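Local atomic coordinates of molinate hydrolase (Gulosibacter molinativorax, PDB entry 4UB9), a protein that probably hydrolyses the thiocarbamate herbicide molinate, as a zinc-binding member of the amidohydrolase family acting on carbon-nitrogen bonds other than peptide bonds. Residues A[142-147]-A[236-241]; A[149-154]-A[166-171]. All blocks are in the same frame, centred on the assembly; numbering follows the deposited sequence.

Contact 1. Residues A[142-147]-A[236-241]; sequences FDTWNA and VDFCKI
F238 pushes its phenyl ring up against F142, D143 and T144, where strand 138-143 of the amidohydrolase TIM barrel runs out into a loop. Its CB points toward 142-147, and with CG lodged between the backbone N and the carbonyl carbon (chi1 48°) the CE1, CZ and CE2 edge of the ring meets all three residues. F142 offers the edge of its own ring: F238 CE2 lies 3.6 Å from F142 CD1, close to the F142 plane, and the two side chains are skewed to each other. Y430 stacks on F142 and also meets the F238 ring, so three aromatic rings cluster here. F238 CZ sits 3.4 Å from D143 O, and T144 crosses the F238 side chain at roughly a right angle, its OG1 obliquely nearest F238 CE1. The other partner of T144 is K240, whose bent chain passes the methyl, with K240 CD 3.7 Å from T144 CG2. At nearest atoms the K240 side chain is about 4 Å from the zinc ion and about 4 Å from the side chain of the zinc ligand H282. Beyond T144 the loop is held by D143. Its OD1 accepts from W145 N (3.0 Å) in an Asx turn, while OD2 takes bonds from L100 N and, from above the carboxylate plane, N146 ND2 (2.7 Å). N146 OD1 accepts a hydrogen bond from A147 N (2.6 Å), which lies in the carbonyl plane on a lone pair.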
ATOM      1  N   PHE A 142     -22.056 -24.015 -16.946  1.00 28.59           N
ATOM      2  CA  PHE A 142     -21.858 -22.861 -17.825  1.00 28.29           C
ATOM      3  C   PHE A 142     -20.845 -21.965 -17.199  1.00 30.10           C
ATOM      4  O   PHE A 142     -21.094 -21.312 -16.165  1.00 29.74           O
ATOM      5  CB  PHE A 142     -23.173 -22.144 -18.035  1.00 28.41           C
ATOM      6  CG  PHE A 142     -24.125 -22.930 -18.849  1.00 28.03           C
ATOM      7  CD1 PHE A 142     -24.086 -22.889 -20.226  1.00 29.52           C
ATOM      8  CD2 PHE A 142     -25.039 -23.770 -18.247  1.00 30.78           C
ATOM      9  CE1 PHE A 142     -24.976 -23.643 -21.007  1.00 28.58           C
ATOM     10  CE2 PHE A 142     -25.912 -24.525 -19.008  1.00 29.37           C
ATOM     11  CZ  PHE A 142     -25.879 -24.456 -20.395  1.00 27.80           C
ATOM     12  N   ASP A 143     -19.673 -21.964 -17.817  1.00 32.98           N
ATOM     13  CA  ASP A 143     -18.530 -21.179 -17.361  1.00 33.42           C
ATOM     14  C   ASP A 143     -18.477 -19.817 -18.062  1.00 35.59           C
ATOM     15  O   ASP A 143     -18.306 -19.704 -19.257  1.00 38.07           O
ATOM     16  CB  ASP A 143     -17.228 -21.932 -17.569  1.00 33.87           C
ATOM     17  CG  ASP A 143     -16.006 -21.157 -17.057  1.00 36.76           C
ATOM     18  OD1 ASP A 143     -15.864 -19.936 -17.380  1.00 38.14           O
ATOM     19  OD2 ASP A 143     -15.153 -21.771 -16.371  1.00 37.31           O
ATOM     20  N   THR A 144     -18.551 -18.805 -17.244  1.00 33.65           N
ATOM     21  CA  THR A 144     -18.873 -17.438 -17.648  1.00 33.37           C
ATOM     22  C   THR A 144     -17.632 -16.516 -17.696  1.00 33.15           C
ATOM     23  O   THR A 144     -17.675 -15.379 -18.156  1.00 35.25           O
ATOM     24  CB  THR A 144     -19.928 -17.004 -16.622  1.00 35.72           C
ATOM     25  OG1 THR A 144     -21.240 -17.188 -17.180  1.00 39.30           O
ATOM     26  CG2 THR A 144     -19.753 -15.710 -16.140  1.00 33.11           C
ATOM     27  N   TRP A 145     -16.521 -17.042 -17.212  1.00 30.59           N
ATOM     28  CA  TRP A 145     -15.241 -16.357 -17.222  1.00 34.56           C
ATOM     29  C   TRP A 145     -14.112 -17.326 -16.907  1.00 36.31           C
ATOM     30  O   TRP A 145     -14.054 -17.942 -15.842  1.00 35.86           O
ATOM     31  CB  TRP A 145     -15.150 -15.197 -16.221  1.00 35.01           C
ATOM     32  CG  TRP A 145     -13.789 -14.469 -16.293  1.00 35.90           C
ATOM     33  CD1 TRP A 145     -13.409 -13.548 -17.217  1.00 38.09           C
ATOM     34  CD2 TRP A 145     -12.674 -14.648 -15.442  1.00 36.40           C
ATOM     35  NE1 TRP A 145     -12.134 -13.132 -16.986  1.00 35.47           N
ATOM     36  CE2 TRP A 145     -11.664 -13.778 -15.885  1.00 38.13           C
ATOM     37  CE3 TRP A 145     -12.438 -15.438 -14.329  1.00 39.69           C
ATOM     38  CZ2 TRP A 145     -10.433 -13.682 -15.258  1.00 39.43           C
ATOM     39  CZ3 TRP A 145     -11.224 -15.355 -13.710  1.00 42.37           C
ATOM     40  CH2 TRP A 145     -10.227 -14.486 -14.181  1.00 43.20           C
ATOM     41  N   ASN A 146     -13.205 -17.424 -17.851  1.00 32.14           N
ATOM     42  CA  ASN A 146     -12.121 -18.356 -17.778  1.00 35.56           C
ATOM     43  C   ASN A 146     -11.133 -17.991 -18.860  1.00 36.07           C
ATOM     44  O   ASN A 146     -11.408 -17.114 -19.677  1.00 36.72           O
ATOM     45  CB  ASN A 146     -12.640 -19.769 -17.992  1.00 35.86           C
ATOM     46  CG  ASN A 146     -11.779 -20.818 -17.309  1.00 35.70           C
ATOM     47  OD1 ASN A 146     -10.549 -20.739 -17.305  1.00 36.87           O
ATOM     48  ND2 ASN A 146     -12.430 -21.809 -16.724  1.00 35.88           N
ATOM     49  N   ALA A 147     -10.003 -18.683 -18.872  1.00 33.76           N
ATOM     50  CA  ALA A 147      -9.025 -18.556 -19.949  1.00 33.78           C
ATOM     51  C   ALA A 147      -9.394 -19.446 -21.123  1.00 36.06           C
ATOM     52  O   ALA A 147      -9.544 -20.663 -20.982  1.00 37.31           O
ATOM     53  CB  ALA A 147      -7.651 -18.905 -19.465  1.00 35.21           C
ATOM     54  N   VAL A 236     -16.518 -19.893 -28.943  1.00 39.00           N
ATOM     55  CA  VAL A 236     -17.250 -19.837 -27.692  1.00 35.37           C
ATOM     56  C   VAL A 236     -18.672 -20.341 -27.842  1.00 37.60           C
ATOM     57  O   VAL A 236     -19.254 -20.267 -28.927  1.00 40.93           O
ATOM     58  CB  VAL A 236     -17.257 -18.425 -27.127  1.00 35.88           C
ATOM     59  CG1 VAL A 236     -15.819 -17.936 -26.966  1.00 41.84           C
ATOM     60  CG2 VAL A 236     -18.043 -17.480 -28.005  1.00 35.41           C
ATOM     61  N   ASP A 237     -19.251 -20.805 -26.740  1.00 32.44           N
ATOM     62  CA  ASP A 237     -20.643 -21.233 -26.732  1.00 31.18           C
ATOM     63  C   ASP A 237     -21.637 -20.088 -26.463  1.00 29.99           C
ATOM     64  O   ASP A 237     -22.812 -20.161 -26.786  1.00 29.50           O
ATOM     65  CB  ASP A 237     -20.833 -22.306 -25.698  1.00 32.24           C
ATOM     66  CG  ASP A 237     -19.967 -23.502 -25.960  1.00 35.66           C
ATOM     67  OD1 ASP A 237     -20.253 -24.231 -26.945  1.00 37.31           O
ATOM     68  OD2 ASP A 237     -18.997 -23.725 -25.191  1.00 36.61           O
ATOM     69  N   PHE A 238     -21.146 -19.027 -25.883  1.00 31.11           N
ATOM     70  CA  PHE A 238     -21.948 -17.825 -25.650  1.00 31.06           C
ATOM     71  C   PHE A 238     -20.996 -16.681 -25.384  1.00 31.27           C
ATOM     72  O   PHE A 238     -19.779 -16.884 -25.376  1.00 28.39           O
ATOM     73  CB  PHE A 238     -22.943 -18.008 -24.516  1.00 32.65           C
ATOM     74  CG  PHE A 238     -22.353 -18.590 -23.281  1.00 32.05           C
ATOM     75  CD1 PHE A 238     -21.738 -17.780 -22.381  1.00 36.21           C
ATOM     76  CD2 PHE A 238     -22.441 -19.952 -22.998  1.00 34.60           C
ATOM     77  CE1 PHE A 238     -21.228 -18.280 -21.191  1.00 34.57           C
ATOM     78  CE2 PHE A 238     -21.918 -20.465 -21.828  1.00 32.45           C
ATOM     79  CZ  PHE A 238     -21.309 -19.630 -20.923  1.00 34.39           C
ATOM     80  N   CYS A 239     -21.531 -15.461 -25.232  1.00 30.34           N
ATOM     81  CA  CYS A 239     -20.654 -14.301 -25.074  1.00 27.61           C
ATOM     82  C   CYS A 239     -21.150 -13.432 -23.989  1.00 26.73           C
ATOM     83  O   CYS A 239     -22.336 -13.066 -23.964  1.00 22.98           O
ATOM     84  CB  CYS A 239     -20.596 -13.506 -26.375  1.00 29.31           C
ATOM     85  SG  CYS A 239     -19.520 -12.071 -26.271  1.00 34.76           S
ATOM     86  N   LYS A 240     -20.243 -13.038 -23.110  1.00 28.16           N
ATOM     87  CA  LYS A 240     -20.650 -12.221 -21.955  1.00 31.32           C
ATOM     88  C   LYS A 240     -19.961 -10.875 -22.060  1.00 30.67           C
ATOM     89  O   LYS A 240     -18.744 -10.808 -22.225  1.00 29.45           O
ATOM     90  CB  LYS A 240     -20.301 -12.887 -20.614  1.00 31.27           C
ATOM     91  CG  LYS A 240     -20.769 -12.075 -19.414  1.00 33.38           C
ATOM     92  CD  LYS A 240     -20.893 -12.865 -18.123  1.00 35.30           C
ATOM     93  CE  LYS A 240     -19.736 -12.707 -17.169  1.00 37.41           C
ATOM     94  NZ  LYS A 240     -20.139 -12.752 -15.725  1.00 39.23           N
ATOM     95  N   ILE A 241     -20.751  -9.822 -21.951  1.00 30.51           N
ATOM     96  CA  ILE A 241     -20.260  -8.486 -22.154  1.00 33.14           C
ATOM     97  C   ILE A 241     -20.245  -7.764 -20.818  1.00 32.65           C
ATOM     98  O   ILE A 241     -21.236  -7.726 -20.117  1.00 29.80           O
ATOM     99  CB  ILE A 241     -21.184  -7.619 -23.054  1.00 37.77           C
ATOM    100  CG1 ILE A 241     -21.495  -8.232 -24.407  1.00 37.03           C
ATOM    101  CG2 ILE A 241     -20.576  -6.227 -23.254  1.00 36.17           C
ATOM    102  CD1 ILE A 241     -20.276  -8.610 -25.161  1.00 43.07           C
TER

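Contact 2. Residues A[149-154]-A[166-171]; sequences EPVTIA and ARIFFA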
ATOM      1  N   GLU A 149      -7.960 -20.725 -23.904  1.00 34.93           N
ATOM      2  CA  GLU A 149      -7.204 -21.893 -24.332  1.00 36.78           C
ATOM      3  C   GLU A 149      -7.486 -23.146 -23.460  1.00 34.65           C
ATOM      4  O   GLU A 149      -7.898 -24.170 -23.990  1.00 32.22           O
ATOM      5  CB  GLU A 149      -5.699 -21.564 -24.447  1.00 46.51           C
ATOM      6  CG  GLU A 149      -4.794 -22.740 -24.841  1.00 59.44           C
ATOM      7  CD  GLU A 149      -3.293 -22.420 -24.716  1.00 62.53           C
ATOM      8  OE1 GLU A 149      -2.809 -21.574 -25.489  1.00 78.03           O
ATOM      9  OE2 GLU A 149      -2.590 -23.006 -23.865  1.00 59.98           O
ATOM     10  N   PRO A 150      -7.272 -23.075 -22.146  1.00 34.90           N
ATOM     11  CA  PRO A 150      -7.438 -24.304 -21.362  1.00 35.48           C
ATOM     12  C   PRO A 150      -8.878 -24.728 -21.192  1.00 36.05           C
ATOM     13  O   PRO A 150      -9.135 -25.908 -21.086  1.00 36.25           O
ATOM     14  CB  PRO A 150      -6.846 -23.949 -20.004  1.00 38.58           C
ATOM     15  CG  PRO A 150      -6.791 -22.471 -19.958  1.00 40.15           C
ATOM     16  CD  PRO A 150      -6.643 -22.002 -21.363  1.00 36.71           C
ATOM     17  N   VAL A 151      -9.808 -23.783 -21.183  1.00 35.00           N
ATOM     18  CA  VAL A 151     -11.200 -24.164 -21.078  1.00 33.53           C
ATOM     19  C   VAL A 151     -11.680 -24.864 -22.349  1.00 35.50           C
ATOM     20  O   VAL A 151     -12.482 -25.786 -22.299  1.00 36.15           O
ATOM     21  CB  VAL A 151     -12.104 -22.992 -20.704  1.00 34.17           C
ATOM     22  CG1 VAL A 151     -12.453 -22.131 -21.896  1.00 37.30           C
ATOM     23  CG2 VAL A 151     -13.391 -23.498 -20.048  1.00 35.91           C
ATOM     24  N   THR A 152     -11.157 -24.448 -23.491  1.00 36.17           N
ATOM     25  CA  THR A 152     -11.440 -25.116 -24.769  1.00 33.31           C
ATOM     26  C   THR A 152     -10.912 -26.548 -24.759  1.00 32.78           C
ATOM     27  O   THR A 152     -11.635 -27.512 -25.010  1.00 36.49           O
ATOM     28  CB  THR A 152     -10.775 -24.375 -25.950  1.00 34.70           C
ATOM     29  OG1 THR A 152     -11.314 -23.069 -26.031  1.00 35.96           O
ATOM     30  CG2 THR A 152     -11.024 -25.078 -27.279  1.00 30.12           C
ATOM     31  N   ILE A 153      -9.638 -26.689 -24.424  1.00 35.03           N
ATOM     32  CA  ILE A 153      -9.015 -28.021 -24.279  1.00 36.13           C
ATOM     33  C   ILE A 153      -9.861 -28.960 -23.399  1.00 38.26           C
ATOM     34  O   ILE A 153     -10.095 -30.117 -23.732  1.00 34.77           O
ATOM     35  CB  ILE A 153      -7.612 -27.928 -23.689  1.00 38.73           C
ATOM     36  CG1 ILE A 153      -6.686 -27.307 -24.738  1.00 39.85           C
ATOM     37  CG2 ILE A 153      -7.090 -29.305 -23.296  1.00 37.53           C
ATOM     38  CD1 ILE A 153      -5.313 -26.904 -24.240  1.00 38.16           C
ATOM     39  N   ALA A 154     -10.289 -28.428 -22.264  1.00 37.58           N
ATOM     40  CA  ALA A 154     -10.978 -29.215 -21.236  1.00 38.05           C
ATOM     41  C   ALA A 154     -12.381 -29.599 -21.680  1.00 38.66           C
ATOM     42  O   ALA A 154     -12.804 -30.733 -21.483  1.00 38.73           O
ATOM     43  CB  ALA A 154     -11.052 -28.462 -19.926  1.00 33.22           C
ATOM     44  N   ALA A 166     -18.523 -32.898 -15.425  1.00 29.14           N
ATOM     45  CA  ALA A 166     -19.678 -32.206 -15.967  1.00 33.22           C
ATOM     46  C   ALA A 166     -19.360 -31.681 -17.350  1.00 36.42           C
ATOM     47  O   ALA A 166     -18.210 -31.318 -17.626  1.00 35.32           O
ATOM     48  CB  ALA A 166     -20.094 -31.046 -15.067  1.00 34.71           C
ATOM     49  N   ARG A 167     -20.354 -31.670 -18.247  1.00 37.20           N
ATOM     50  CA  ARG A 167     -20.085 -31.083 -19.542  1.00 37.88           C
ATOM     51  C   ARG A 167     -20.054 -29.560 -19.383  1.00 34.00           C
ATOM     52  O   ARG A 167     -20.733 -28.958 -18.526  1.00 34.02           O
ATOM     53  CB  ARG A 167     -21.014 -31.537 -20.649  1.00 37.58           C
ATOM     54  CG  ARG A 167     -22.340 -30.858 -20.727  1.00 39.88           C
ATOM     55  CD  ARG A 167     -23.120 -31.333 -21.955  1.00 36.66           C
ATOM     56  NE  ARG A 167     -23.424 -32.748 -21.867  1.00 38.75           N
ATOM     57  CZ  ARG A 167     -24.252 -33.323 -20.992  1.00 39.89           C
ATOM     58  NH1 ARG A 167     -24.946 -32.615 -20.106  1.00 43.58           N
ATOM     59  NH2 ARG A 167     -24.410 -34.647 -21.015  1.00 45.39           N
ATOM     60  N   ILE A 168     -19.212 -28.977 -20.197  1.00 34.88           N
ATOM     61  CA  ILE A 168     -18.894 -27.575 -20.144  1.00 34.24           C
ATOM     62  C   ILE A 168     -19.332 -26.835 -21.378  1.00 33.13           C
ATOM     63  O   ILE A 168     -19.104 -27.262 -22.498  1.00 37.09           O
ATOM     64  CB  ILE A 168     -17.392 -27.371 -20.049  1.00 36.57           C
ATOM     65  CG1 ILE A 168     -16.842 -28.047 -18.813  1.00 39.39           C
ATOM     66  CG2 ILE A 168     -17.061 -25.875 -19.975  1.00 38.70           C
ATOM     67  CD1 ILE A 168     -15.329 -28.050 -18.770  1.00 41.94           C
ATOM     68  N   PHE A 169     -19.929 -25.688 -21.136  1.00 36.42           N
ATOM     69  CA  PHE A 169     -20.080 -24.644 -22.147  1.00 35.37           C
ATOM     70  C   PHE A 169     -19.511 -23.345 -21.602  1.00 33.69           C
ATOM     71  O   PHE A 169     -19.691 -23.033 -20.440  1.00 30.07           O
ATOM     72  CB  PHE A 169     -21.543 -24.468 -22.529  1.00 34.93           C
ATOM     73  CG  PHE A 169     -22.143 -25.709 -23.073  1.00 32.48           C
ATOM     74  CD1 PHE A 169     -21.774 -26.198 -24.322  1.00 32.51           C
ATOM     75  CD2 PHE A 169     -23.080 -26.429 -22.304  1.00 34.79           C
ATOM     76  CE1 PHE A 169     -22.314 -27.391 -24.831  1.00 29.69           C
ATOM     77  CE2 PHE A 169     -23.608 -27.614 -22.793  1.00 33.16           C
ATOM     78  CZ  PHE A 169     -23.236 -28.095 -24.062  1.00 31.20           C
ATOM     79  N   PHE A 170     -18.848 -22.577 -22.467  1.00 35.26           N
ATOM     80  CA  PHE A 170     -18.143 -21.402 -21.990  1.00 31.91           C
ATOM     81  C   PHE A 170     -18.279 -20.116 -22.818  1.00 34.12           C
ATOM     82  O   PHE A 170     -18.584 -20.142 -23.995  1.00 28.92           O
ATOM     83  CB  PHE A 170     -16.695 -21.756 -21.770  1.00 34.10           C
ATOM     84  CG  PHE A 170     -15.984 -22.148 -23.003  1.00 30.73           C
ATOM     85  CD1 PHE A 170     -15.613 -21.190 -23.931  1.00 29.79           C
ATOM     86  CD2 PHE A 170     -15.630 -23.453 -23.221  1.00 27.71           C
ATOM     87  CE1 PHE A 170     -14.922 -21.563 -25.080  1.00 30.96           C
ATOM     88  CE2 PHE A 170     -14.939 -23.834 -24.355  1.00 28.32           C
ATOM     89  CZ  PHE A 170     -14.573 -22.898 -25.289  1.00 28.80           C
ATOM     90  N   ALA A 171     -18.064 -18.999 -22.139  1.00 32.32           N
ATOM     91  CA  ALA A 171     -17.957 -17.673 -22.762  1.00 33.75           C
ATOM     92  C   ALA A 171     -16.559 -17.323 -23.183  1.00 33.05           C
ATOM     93  O   ALA A 171     -16.357 -16.434 -24.007  1.00 37.71           O
ATOM     94  CB  ALA A 171     -18.404 -16.593 -21.790  1.00 33.63           C
TER
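V151 lays its CG1 methyl on the face of the F170 ring, the tight part of a contact within the beta-alpha-beta unit in which helix 148-159 packs on strand 167-170. This CH-pi contact is nearly axial: CG1 stands 3.6 Å from the ring centroid, 10° off the ring normal. The second methyl, CG2, points anti to the V151 backbone N and reaches the near side of the ring, 3.9 Å from F170 CD2. One residue on, T152 touches the far end of the same ring, its OG1 lying 3.3 Å from F170 CZ in an oblique approach. That hydroxyl is hydrogen-bonded to L148 O one turn earlier in the helix.

Packing is slacker toward I168, although the residues there are buried. Its CG2 is 4.4 Å from V151 CG2, and its CD1 is equally far, 4.4 Å, from A154 CB. The opposite character belongs to the outward flank of the helix, where E149 is exposed and I153 partly so; there E149 OE2 is hydrogen-bonded to ND2 of N493 of the second subunit, and I153 packs on that same residue. Helix and strand are thus joined largely by methyl and ring surfaces, with the T152 hydroxyl the polar group against the ring. Polar bonds such as T152 OG1 to L148 O and F170 N to D237 OD2 go to other partners, consistent with adhesion resting mainly on shape fit and dispersion.

How the contacts relate
Contacts 1 and 2 have centres 9 Å apart and lie side by side in the same part of the barrel. Along the chain the order is 142-147, 149-154, 166-171 and 236-241, so both segments of contact 2 fall between those of contact 1. Strand 138-143, helix 148-159 and strand 167-170 form one beta-alpha-beta unit, whose strands are parallel neighbours. The contacts also touch directly: D143 N probably hydrogen-bonds F169 O (2.8 Å), and D237 N probably hydrogen-bonds F170 O (2.9 Å). Strand 167-170 therefore bridges the two segments of contact 1, connecting the outer helical layer and its subunit interface with the zinc-site side of the barrel.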